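Local coordinates for dihydrodipicolinate reductase N-terminus domain-containing protein (Mycobacterium smegmatis, PDB 6IAQ) that probably acts as an NADP-dependent amine dehydrogenase, a native enzyme of a family used for the asymmetric reductive amination of ketones, at residues I8-Y13 / I77-V82; D229-A234 / D248-T253. One frame throughout, in Å; residues are numbered along the deposited sequence.

Interaction 1 of 2, residues I8-Y13 / I77-V82. With NAP (NADP nicotinamide-adenine-dinucleotide phosphate), chain F.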
ATOM      1  N   ILE A   8      -5.060 -15.207 -22.723  1.00 38.49           N
ATOM      2  CA  ILE A   8      -5.147 -13.750 -23.063  1.00 38.66           C
ATOM      3  C   ILE A   8      -4.411 -13.518 -24.385  1.00 32.78           C
ATOM      4  O   ILE A   8      -3.234 -13.947 -24.510  1.00 35.88           O
ATOM      5  CB  ILE A   8      -4.576 -12.873 -21.926  1.00 40.03           C
ATOM      6  CG1 ILE A   8      -5.450 -12.973 -20.668  1.00 39.16           C
ATOM      7  CG2 ILE A   8      -4.372 -11.436 -22.390  1.00 43.58           C
ATOM      8  CD1 ILE A   8      -4.776 -12.463 -19.407  1.00 41.12           C
ATOM      9  N   ARG A   9      -5.070 -12.824 -25.301  1.00 34.27           N
ATOM     10  CA  ARG A   9      -4.489 -12.436 -26.613  1.00 34.54           C
ATOM     11  C   ARG A   9      -4.280 -10.915 -26.571  1.00 34.04           C
ATOM     12  O   ARG A   9      -5.264 -10.171 -26.331  1.00 31.22           O
ATOM     13  CB  ARG A   9      -5.379 -12.930 -27.766  1.00 36.99           C
ATOM     14  CG  ARG A   9      -5.517 -14.451 -27.842  1.00 37.90           C
ATOM     15  CD  ARG A   9      -6.643 -14.911 -28.761  1.00 37.35           C
ATOM     16  NE  ARG A   9      -6.369 -14.547 -30.144  1.00 37.12           N
ATOM     17  CZ  ARG A   9      -6.899 -13.521 -30.807  1.00 33.76           C
ATOM     18  NH1 ARG A   9      -7.823 -12.740 -30.257  1.00 34.47           N
ATOM     19  NH2 ARG A   9      -6.562 -13.339 -32.077  1.00 34.63           N
ATOM     20  N   ALA A  10      -3.044 -10.469 -26.765  1.00 29.63           N
ATOM     21  CA  ALA A  10      -2.668  -9.038 -26.600  1.00 35.89           C
ATOM     22  C   ALA A  10      -2.087  -8.452 -27.898  1.00 33.13           C
ATOM     23  O   ALA A  10      -1.385  -9.196 -28.616  1.00 36.13           O
ATOM     24  CB  ALA A  10      -1.673  -8.922 -25.468  1.00 33.67           C
ATOM     25  N   VAL A  11      -2.359  -7.176 -28.146  1.00 33.97           N
ATOM     26  CA  VAL A  11      -1.666  -6.346 -29.170  1.00 36.57           C
ATOM     27  C   VAL A  11      -0.764  -5.343 -28.434  1.00 34.49           C
ATOM     28  O   VAL A  11      -1.261  -4.646 -27.523  1.00 30.92           O
ATOM     29  CB  VAL A  11      -2.671  -5.655 -30.106  1.00 35.67           C
ATOM     30  CG1 VAL A  11      -2.053  -4.473 -30.869  1.00 35.47           C
ATOM     31  CG2 VAL A  11      -3.239  -6.665 -31.107  1.00 35.72           C
ATOM     32  N   VAL A  12       0.525  -5.309 -28.773  1.00 35.94           N
ATOM     33  CA  VAL A  12       1.463  -4.319 -28.162  1.00 36.47           C
ATOM     34  C   VAL A  12       1.434  -3.083 -29.071  1.00 33.14           C
ATOM     35  O   VAL A  12       1.785  -3.176 -30.272  1.00 31.65           O
ATOM     36  CB  VAL A  12       2.857  -4.875 -27.789  1.00 43.54           C
ATOM     37  CG1 VAL A  12       2.960  -6.395 -27.887  1.00 49.75           C
ATOM     38  CG2 VAL A  12       4.006  -4.218 -28.504  1.00 45.27           C
ATOM     39  N   TYR A  13       0.837  -2.018 -28.549  1.00 29.03           N
ATOM     40  CA  TYR A  13       0.540  -0.755 -29.237  1.00 29.83           C
ATOM     41  C   TYR A  13       1.669   0.232 -28.907  1.00 35.80           C
ATOM     42  O   TYR A  13       1.693   0.801 -27.773  1.00 33.69           O
ATOM     43  CB  TYR A  13      -0.851  -0.299 -28.808  1.00 30.83           C
ATOM     44  CG  TYR A  13      -1.586   0.611 -29.752  1.00 30.05           C
ATOM     45  CD1 TYR A  13      -0.915   1.502 -30.578  1.00 31.87           C
ATOM     46  CD2 TYR A  13      -2.965   0.612 -29.787  1.00 29.33           C
ATOM     47  CE1 TYR A  13      -1.603   2.382 -31.389  1.00 29.60           C
ATOM     48  CE2 TYR A  13      -3.666   1.465 -30.618  1.00 32.54           C
ATOM     49  CZ  TYR A  13      -2.979   2.342 -31.437  1.00 29.64           C
ATOM     50  OH  TYR A  13      -3.658   3.201 -32.247  1.00 31.89           O
ATOM     51  N   ILE A  77      -6.856  -7.462 -25.194  1.00 32.34           N
ATOM     52  CA  ILE A  77      -6.195  -6.282 -24.559  1.00 34.92           C
ATOM     53  C   ILE A  77      -5.195  -5.664 -25.550  1.00 30.73           C
ATOM     54  O   ILE A  77      -4.377  -6.414 -26.172  1.00 29.79           O
ATOM     55  CB  ILE A  77      -5.521  -6.661 -23.214  1.00 31.39           C
ATOM     56  CG1 ILE A  77      -5.051  -5.432 -22.423  1.00 33.06           C
ATOM     57  CG2 ILE A  77      -4.381  -7.635 -23.443  1.00 30.61           C
ATOM     58  CD1 ILE A  77      -6.108  -4.749 -21.648  1.00 35.58           C
ATOM     59  N   ALA A  78      -5.251  -4.342 -25.640  1.00 26.59           N
ATOM     60  CA  ALA A  78      -4.206  -3.493 -26.254  1.00 32.01           C
ATOM     61  C   ALA A  78      -3.368  -2.894 -25.122  1.00 29.67           C
ATOM     62  O   ALA A  78      -3.942  -2.318 -24.189  1.00 35.95           O
ATOM     63  CB  ALA A  78      -4.842  -2.400 -27.075  1.00 27.08           C
ATOM     64  N   VAL A  79      -2.058  -3.077 -25.201  1.00 31.62           N
ATOM     65  CA  VAL A  79      -1.064  -2.650 -24.178  1.00 30.18           C
ATOM     66  C   VAL A  79      -0.308  -1.449 -24.775  1.00 31.61           C
ATOM     67  O   VAL A  79       0.453  -1.659 -25.705  1.00 32.90           O
ATOM     68  CB  VAL A  79      -0.152  -3.824 -23.816  1.00 33.71           C
ATOM     69  CG1 VAL A  79       0.820  -3.438 -22.731  1.00 34.38           C
ATOM     70  CG2 VAL A  79      -0.972  -5.058 -23.410  1.00 35.72           C
ATOM     71  N   ILE A  80      -0.653  -0.237 -24.358  1.00 30.79           N
ATOM     72  CA  ILE A  80      -0.284   1.010 -25.071  1.00 29.60           C
ATOM     73  C   ILE A  80       0.861   1.704 -24.321  1.00 32.46           C
ATOM     74  O   ILE A  80       0.693   2.078 -23.140  1.00 27.36           O
ATOM     75  CB  ILE A  80      -1.482   1.940 -25.224  1.00 27.61           C
ATOM     76  CG1 ILE A  80      -2.684   1.205 -25.846  1.00 28.89           C
ATOM     77  CG2 ILE A  80      -1.084   3.162 -26.049  1.00 29.39           C
ATOM     78  CD1 ILE A  80      -3.927   2.056 -25.921  1.00 30.13           C
ATOM     79  N   ALA A  81       1.969   1.918 -25.021  1.00 30.90           N
ATOM     80  CA  ALA A  81       3.076   2.777 -24.545  1.00 27.04           C
ATOM     81  C   ALA A  81       3.479   3.694 -25.705  1.00 26.12           C
ATOM     82  O   ALA A  81       4.515   3.373 -26.379  1.00 31.13           O
ATOM     83  CB  ALA A  81       4.191   1.923 -24.051  1.00 23.30           C
ATOM     84  N   VAL A  82       2.704   4.746 -25.952  1.00 28.14           N
ATOM     85  CA  VAL A  82       3.023   5.643 -27.107  1.00 28.57           C
ATOM     86  C   VAL A  82       3.143   7.095 -26.659  1.00 27.01           C
ATOM     87  O   VAL A  82       4.181   7.652 -26.994  1.00 29.18           O
ATOM     88  CB  VAL A  82       2.156   5.441 -28.378  1.00 32.59           C
ATOM     89  CG1 VAL A  82       1.426   4.121 -28.420  1.00 30.41           C
ATOM     90  CG2 VAL A  82       1.286   6.626 -28.743  1.00 33.51           C
TER
HETATM   91  PA  NAP F 402       9.414   5.821 -26.802  1.00 26.75           P
HETATM   92  O1A NAP F 402      10.536   4.904 -26.662  1.00 26.25           O
HETATM   93  O2A NAP F 402       9.501   7.181 -27.557  1.00 25.71           O
HETATM   94  O5B NAP F 402       8.196   4.946 -27.448  1.00 29.38           O
HETATM   95  C5B NAP F 402       7.024   5.545 -28.017  1.00 29.66           C
HETATM   96  C4B NAP F 402       6.506   4.620 -29.110  1.00 32.85           C
HETATM   97  O4B NAP F 402       5.295   5.113 -29.677  1.00 33.64           O
HETATM   98  C3B NAP F 402       7.480   4.404 -30.299  1.00 34.37           C
HETATM   99  O3B NAP F 402       7.560   2.965 -30.442  1.00 34.47           O
HETATM  100  C2B NAP F 402       6.800   4.991 -31.533  1.00 38.56           C
HETATM  101  O2B NAP F 402       6.968   4.199 -32.729  1.00 41.17           O
HETATM  102  C1B NAP F 402       5.374   4.813 -31.108  1.00 33.78           C
HETATM  103  N9A NAP F 402       4.367   5.661 -31.743  1.00 37.01           N
HETATM  104  C8A NAP F 402       4.274   7.006 -31.772  1.00 33.26           C
HETATM  105  N7A NAP F 402       3.134   7.335 -32.391  1.00 34.98           N
HETATM  106  C5A NAP F 402       2.473   6.187 -32.672  1.00 37.22           C
HETATM  107  C6A NAP F 402       1.188   5.781 -33.296  1.00 38.30           C
HETATM  108  N6A NAP F 402       0.337   6.688 -33.759  1.00 40.84           N
HETATM  109  N1A NAP F 402       0.908   4.483 -33.396  1.00 37.82           N
HETATM  110  C2A NAP F 402       1.721   3.508 -32.938  1.00 38.14           C
HETATM  111  N3A NAP F 402       2.910   3.777 -32.352  1.00 37.50           N
HETATM  112  C4A NAP F 402       3.294   5.081 -32.250  1.00 34.81           C
HETATM  113  O3  NAP F 402       8.796   6.249 -25.339  1.00 27.67           O
HETATM  114  PN  NAP F 402       8.635   5.239 -24.034  1.00 25.24           P
HETATM  115  O1N NAP F 402       9.730   5.414 -23.028  1.00 27.32           O
HETATM  116  O2N NAP F 402       8.323   3.852 -24.477  1.00 24.96           O
HETATM  117  O5D NAP F 402       7.333   6.018 -23.533  1.00 24.22           O
HETATM  118  C5D NAP F 402       6.047   6.000 -24.164  1.00 25.52           C
HETATM  119  C4D NAP F 402       4.992   6.791 -23.443  1.00 26.50           C
HETATM  120  O4D NAP F 402       4.757   6.143 -22.150  1.00 27.28           O
HETATM  121  C3D NAP F 402       5.416   8.217 -23.234  1.00 25.18           C
HETATM  122  O3D NAP F 402       4.365   9.138 -23.459  1.00 23.76           O
HETATM  123  C2D NAP F 402       5.831   8.234 -21.757  1.00 25.39           C
HETATM  124  O2D NAP F 402       5.717   9.565 -21.235  1.00 24.89           O
HETATM  125  C1D NAP F 402       4.869   7.165 -21.162  1.00 26.95           C
HETATM  126  N1N NAP F 402       5.397   6.581 -19.917  1.00 23.74           N
HETATM  127  C2N NAP F 402       4.601   6.558 -18.865  1.00 24.60           C
HETATM  128  C3N NAP F 402       5.082   6.073 -17.657  1.00 24.38           C
HETATM  129  C7N NAP F 402       4.190   5.979 -16.439  1.00 26.19           C
HETATM  130  O7N NAP F 402       4.751   5.689 -15.383  1.00 26.83           O
HETATM  131  N7N NAP F 402       2.860   6.163 -16.524  1.00 24.85           N
HETATM  132  C4N NAP F 402       6.395   5.606 -17.587  1.00 22.74           C
HETATM  133  C5N NAP F 402       7.214   5.636 -18.711  1.00 23.77           C
HETATM  134  C6N NAP F 402       6.665   6.133 -19.867  1.00 22.34           C
HETATM  135  P2B NAP F 402       8.398   3.948 -33.396  1.00 38.72           P
HETATM  136  O1X NAP F 402       9.203   3.075 -32.478  1.00 35.82           O
HETATM  137  O2X NAP F 402       8.098   3.080 -34.616  1.00 37.48           O
HETATM  138  O3X NAP F 402       8.819   5.404 -33.618  1.00 43.32           O
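A chi1 of -156° swings the Y13 ring away from its own N and lays the side chain alongside I80, with Y13 CB 3.8 Å from I80 CG1. In I77 a chi1 of -170° leaves CG2 in the slot between N and the carbonyl carbon, packed on A10 CB at 3.6 Å. These residues belong to two neighbouring parallel strands, 9-13 and 77-80, in the Rossmann fold that binds the dinucleotide. Strand 9-13 lies between 32-37 and 77-80. Bonds running from V11 N to I77 O (2.9 Å), V79 N to V11 O, Y13 N to V79 O and A81 N to Y13 O hold the pair together; a weak one from I77 N to R9 O starts the series. V79 O also accepts N19 ND2, which ties it to helix 17-28. Helix 86-98 packs on the side of Y13 and A78. At the C-terminal ends the strands meet NADP: adenine N1A lies in plane at the edge of the Y13 ring, 3.8 Å from Y13 CE1. V82 bridges protein and cofactor. Its CG1 touches Y13 O at 3.4 Å. On the cofactor side, V82 CB lies 3.4 Å from the ribose oxygen O4B of NADP.

Interaction 2 of 2, residues D229-A234 / D248-T253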
ATOM      1  N   ASP A 229      15.239  22.099 -15.390  1.00 30.55           N
ATOM      2  CA  ASP A 229      16.456  21.501 -14.808  1.00 32.87           C
ATOM      3  C   ASP A 229      17.575  21.786 -15.802  1.00 34.79           C
ATOM      4  O   ASP A 229      17.365  21.580 -17.022  1.00 30.23           O
ATOM      5  CB  ASP A 229      16.260  20.013 -14.493  1.00 36.05           C
ATOM      6  CG  ASP A 229      15.124  19.736 -13.519  1.00 35.46           C
ATOM      7  OD1 ASP A 229      14.857  20.571 -12.670  1.00 37.93           O
ATOM      8  OD2 ASP A 229      14.507  18.666 -13.635  1.00 34.55           O
ATOM      9  N   ILE A 230      18.717  22.258 -15.300  1.00 29.60           N
ATOM     10  CA  ILE A 230      19.827  22.800 -16.132  1.00 28.77           C
ATOM     11  C   ILE A 230      21.039  21.890 -15.967  1.00 28.52           C
ATOM     12  O   ILE A 230      21.349  21.534 -14.825  1.00 29.92           O
ATOM     13  CB  ILE A 230      20.134  24.235 -15.659  1.00 32.83           C
ATOM     14  CG1 ILE A 230      18.876  25.107 -15.648  1.00 35.01           C
ATOM     15  CG2 ILE A 230      21.237  24.843 -16.496  1.00 31.56           C
ATOM     16  CD1 ILE A 230      18.186  25.196 -17.000  1.00 35.98           C
ATOM     17  N   ALA A 231      21.732  21.573 -17.053  1.00 27.10           N
ATOM     18  CA  ALA A 231      23.049  20.908 -17.027  1.00 29.86           C
ATOM     19  C   ALA A 231      24.076  21.818 -16.323  1.00 34.76           C
ATOM     20  O   ALA A 231      24.296  22.950 -16.788  1.00 31.86           O
ATOM     21  CB  ALA A 231      23.485  20.582 -18.431  1.00 28.21           C
ATOM     22  N   SER A 232      24.702  21.324 -15.253  1.00 37.70           N
ATOM     23  CA  SER A 232      25.735  22.051 -14.476  1.00 34.80           C
ATOM     24  C   SER A 232      27.111  21.879 -15.139  1.00 40.46           C
ATOM     25  O   SER A 232      28.025  22.643 -14.814  1.00 44.98           O
ATOM     26  CB  SER A 232      25.711  21.562 -13.054  1.00 34.96           C
ATOM     27  OG  SER A 232      26.195  20.214 -12.991  1.00 31.27           O
ATOM     28  N   ALA A 233      27.253  20.907 -16.039  1.00 40.73           N
ATOM     29  CA  ALA A 233      28.479  20.569 -16.786  1.00 37.80           C
ATOM     30  C   ALA A 233      28.065  19.794 -18.044  1.00 41.51           C
ATOM     31  O   ALA A 233      26.862  19.425 -18.165  1.00 44.19           O
ATOM     32  CB  ALA A 233      29.394  19.732 -15.922  1.00 39.88           C
ATOM     33  N   ALA A 234      29.004  19.542 -18.960  1.00 40.09           N
ATOM     34  CA  ALA A 234      28.756  18.739 -20.179  1.00 41.05           C
ATOM     35  C   ALA A 234      28.203  17.360 -19.779  1.00 39.32           C
ATOM     36  O   ALA A 234      28.751  16.714 -18.875  1.00 34.66           O
ATOM     37  CB  ALA A 234      30.013  18.622 -21.001  1.00 45.68           C
ATOM     38  N   ASP A 248      22.406  23.956 -20.889  1.00 32.67           N
ATOM     39  CA  ASP A 248      21.289  23.339 -21.674  1.00 33.31           C
ATOM     40  C   ASP A 248      20.200  22.845 -20.717  1.00 33.57           C
ATOM     41  O   ASP A 248      20.508  22.473 -19.559  1.00 31.87           O
ATOM     42  CB  ASP A 248      21.771  22.194 -22.566  1.00 33.65           C
ATOM     43  CG  ASP A 248      22.529  22.635 -23.807  1.00 37.60           C
ATOM     44  OD1 ASP A 248      22.597  23.853 -24.048  1.00 38.70           O
ATOM     45  OD2 ASP A 248      23.051  21.756 -24.523  1.00 35.75           O
ATOM     46  N   VAL A 249      18.949  22.867 -21.166  1.00 32.63           N
ATOM     47  CA  VAL A 249      17.810  22.286 -20.401  1.00 31.46           C
ATOM     48  C   VAL A 249      17.931  20.761 -20.479  1.00 30.08           C
ATOM     49  O   VAL A 249      18.184  20.233 -21.579  1.00 26.23           O
ATOM     50  CB  VAL A 249      16.447  22.792 -20.897  1.00 33.19           C
ATOM     51  CG1 VAL A 249      15.304  22.099 -20.164  1.00 32.52           C
ATOM     52  CG2 VAL A 249      16.348  24.304 -20.754  1.00 34.96           C
ATOM     53  N   ILE A 250      17.793  20.073 -19.335  1.00 29.11           N
ATOM     54  CA  ILE A 250      17.923  18.589 -19.283  1.00 30.93           C
ATOM     55  C   ILE A 250      16.641  17.956 -18.724  1.00 28.42           C
ATOM     56  O   ILE A 250      16.671  16.749 -18.463  1.00 26.76           O
ATOM     57  CB  ILE A 250      19.162  18.164 -18.476  1.00 30.81           C
ATOM     58  CG1 ILE A 250      19.075  18.622 -17.017  1.00 30.98           C
ATOM     59  CG2 ILE A 250      20.429  18.623 -19.164  1.00 33.64           C
ATOM     60  CD1 ILE A 250      20.171  18.050 -16.122  1.00 32.27           C
ATOM     61  N   GLY A 251      15.582  18.746 -18.563  1.00 29.17           N
ATOM     62  CA  GLY A 251      14.313  18.275 -18.024  1.00 29.78           C
ATOM     63  C   GLY A 251      13.637  19.371 -17.277  1.00 29.94           C
ATOM     64  O   GLY A 251      13.988  20.540 -17.484  1.00 31.95           O
ATOM     65  N   PHE A 252      12.711  19.019 -16.404  1.00 27.88           N
ATOM     66  CA  PHE A 252      12.050  20.042 -15.574  1.00 29.15           C
ATOM     67  C   PHE A 252      11.501  19.419 -14.300  1.00 29.00           C
ATOM     68  O   PHE A 252      11.296  18.190 -14.223  1.00 28.59           O
ATOM     69  CB  PHE A 252      10.965  20.809 -16.349  1.00 28.53           C
ATOM     70  CG  PHE A 252       9.804  20.003 -16.880  1.00 30.03           C
ATOM     71  CD1 PHE A 252       8.756  19.618 -16.057  1.00 32.97           C
ATOM     72  CD2 PHE A 252       9.704  19.729 -18.234  1.00 28.49           C
ATOM     73  CE1 PHE A 252       7.681  18.895 -16.559  1.00 31.07           C
ATOM     74  CE2 PHE A 252       8.633  18.999 -18.727  1.00 28.31           C
ATOM     75  CZ  PHE A 252       7.621  18.601 -17.892  1.00 30.00           C
ATOM     76  N   THR A 253      11.212  20.320 -13.365  1.00 25.71           N
ATOM     77  CA  THR A 253      10.628  20.029 -12.047  1.00 25.83           C
ATOM     78  C   THR A 253       9.300  20.775 -11.946  1.00 25.10           C
ATOM     79  O   THR A 253       9.294  21.988 -12.160  1.00 31.64           O
ATOM     80  CB  THR A 253      11.618  20.383 -10.921  1.00 26.86           C
ATOM     81  OG1 THR A 253      12.815  19.622 -11.126  1.00 24.28           O
ATOM     82  CG2 THR A 253      10.989  20.162  -9.557  1.00 24.34           C
TER
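The flat carboxylate of D229 is laid over the backbone of F252, which passes across one face: F252 CA is 3.7 Å from D229 CG, and F252 C is 3.2 Å from D229 OD2. This is the edge of the C-terminal domain's mixed sheet, where strand 219-230 pairs antiparallel with 249-260 through an irregularity consistent with a beta bulge. D229 O takes I250 N (2.8 Å), while D229 N reaches G251 O (2.9 Å) from above the carbonyl plane, so two successive residues sit opposite one, and I250 has phi -122° and psi 9°. At G251 a CB would run into the carbonyl O of I250.

Through its syn lone pair, D229 OD1 accepts the hydroxyl of T253, with OG1 only 2.7 Å away; the two side chains cross at about a right angle. D229 OD2 is satisfied by S271 OG of strand 265-273, so this buried acid joins three successive strands of the sheet. F252 points its side chain away from 229-234 at CB; its ring makes a cation-pi contact with R199 and touches F190 of helix 187-195.

I250 takes chi1 62°, which places CG1 between its own N and carbonyl carbon and brings it 3.4 Å from D229 O. The other branch, I250 CG2, rests on A231 CB at 3.7 Å. Beyond the strand end of 219-230, A231 N still donates to D248 O at 2.9 Å, a nearly straight bond.

From the N terminus, strand 9-13 enters first, and interaction 1 closes a long 63-residue loop, which carries helices 17-28, 48-51 and 66-73 and strand 32-37, when strand 77-80 returns beside it. The chain adds strands 102-105 and 134-137 to the parallel sheet, builds the mixed sheet, and returns at 323-324 to complete the first. Within the mixed sheet interaction 2 closes a 13-residue loop holding the small antiparallel pair 235-237 and 242-244. The two contacts follow in series, neither nested nor crossed. They lie on opposite sides of the chain's centre, nearest atoms about 15 Å apart, one inside the cofactor-binding sheet, the other joining 219-230, an outermost strand of the mixed sheet within this chain, to 249-260.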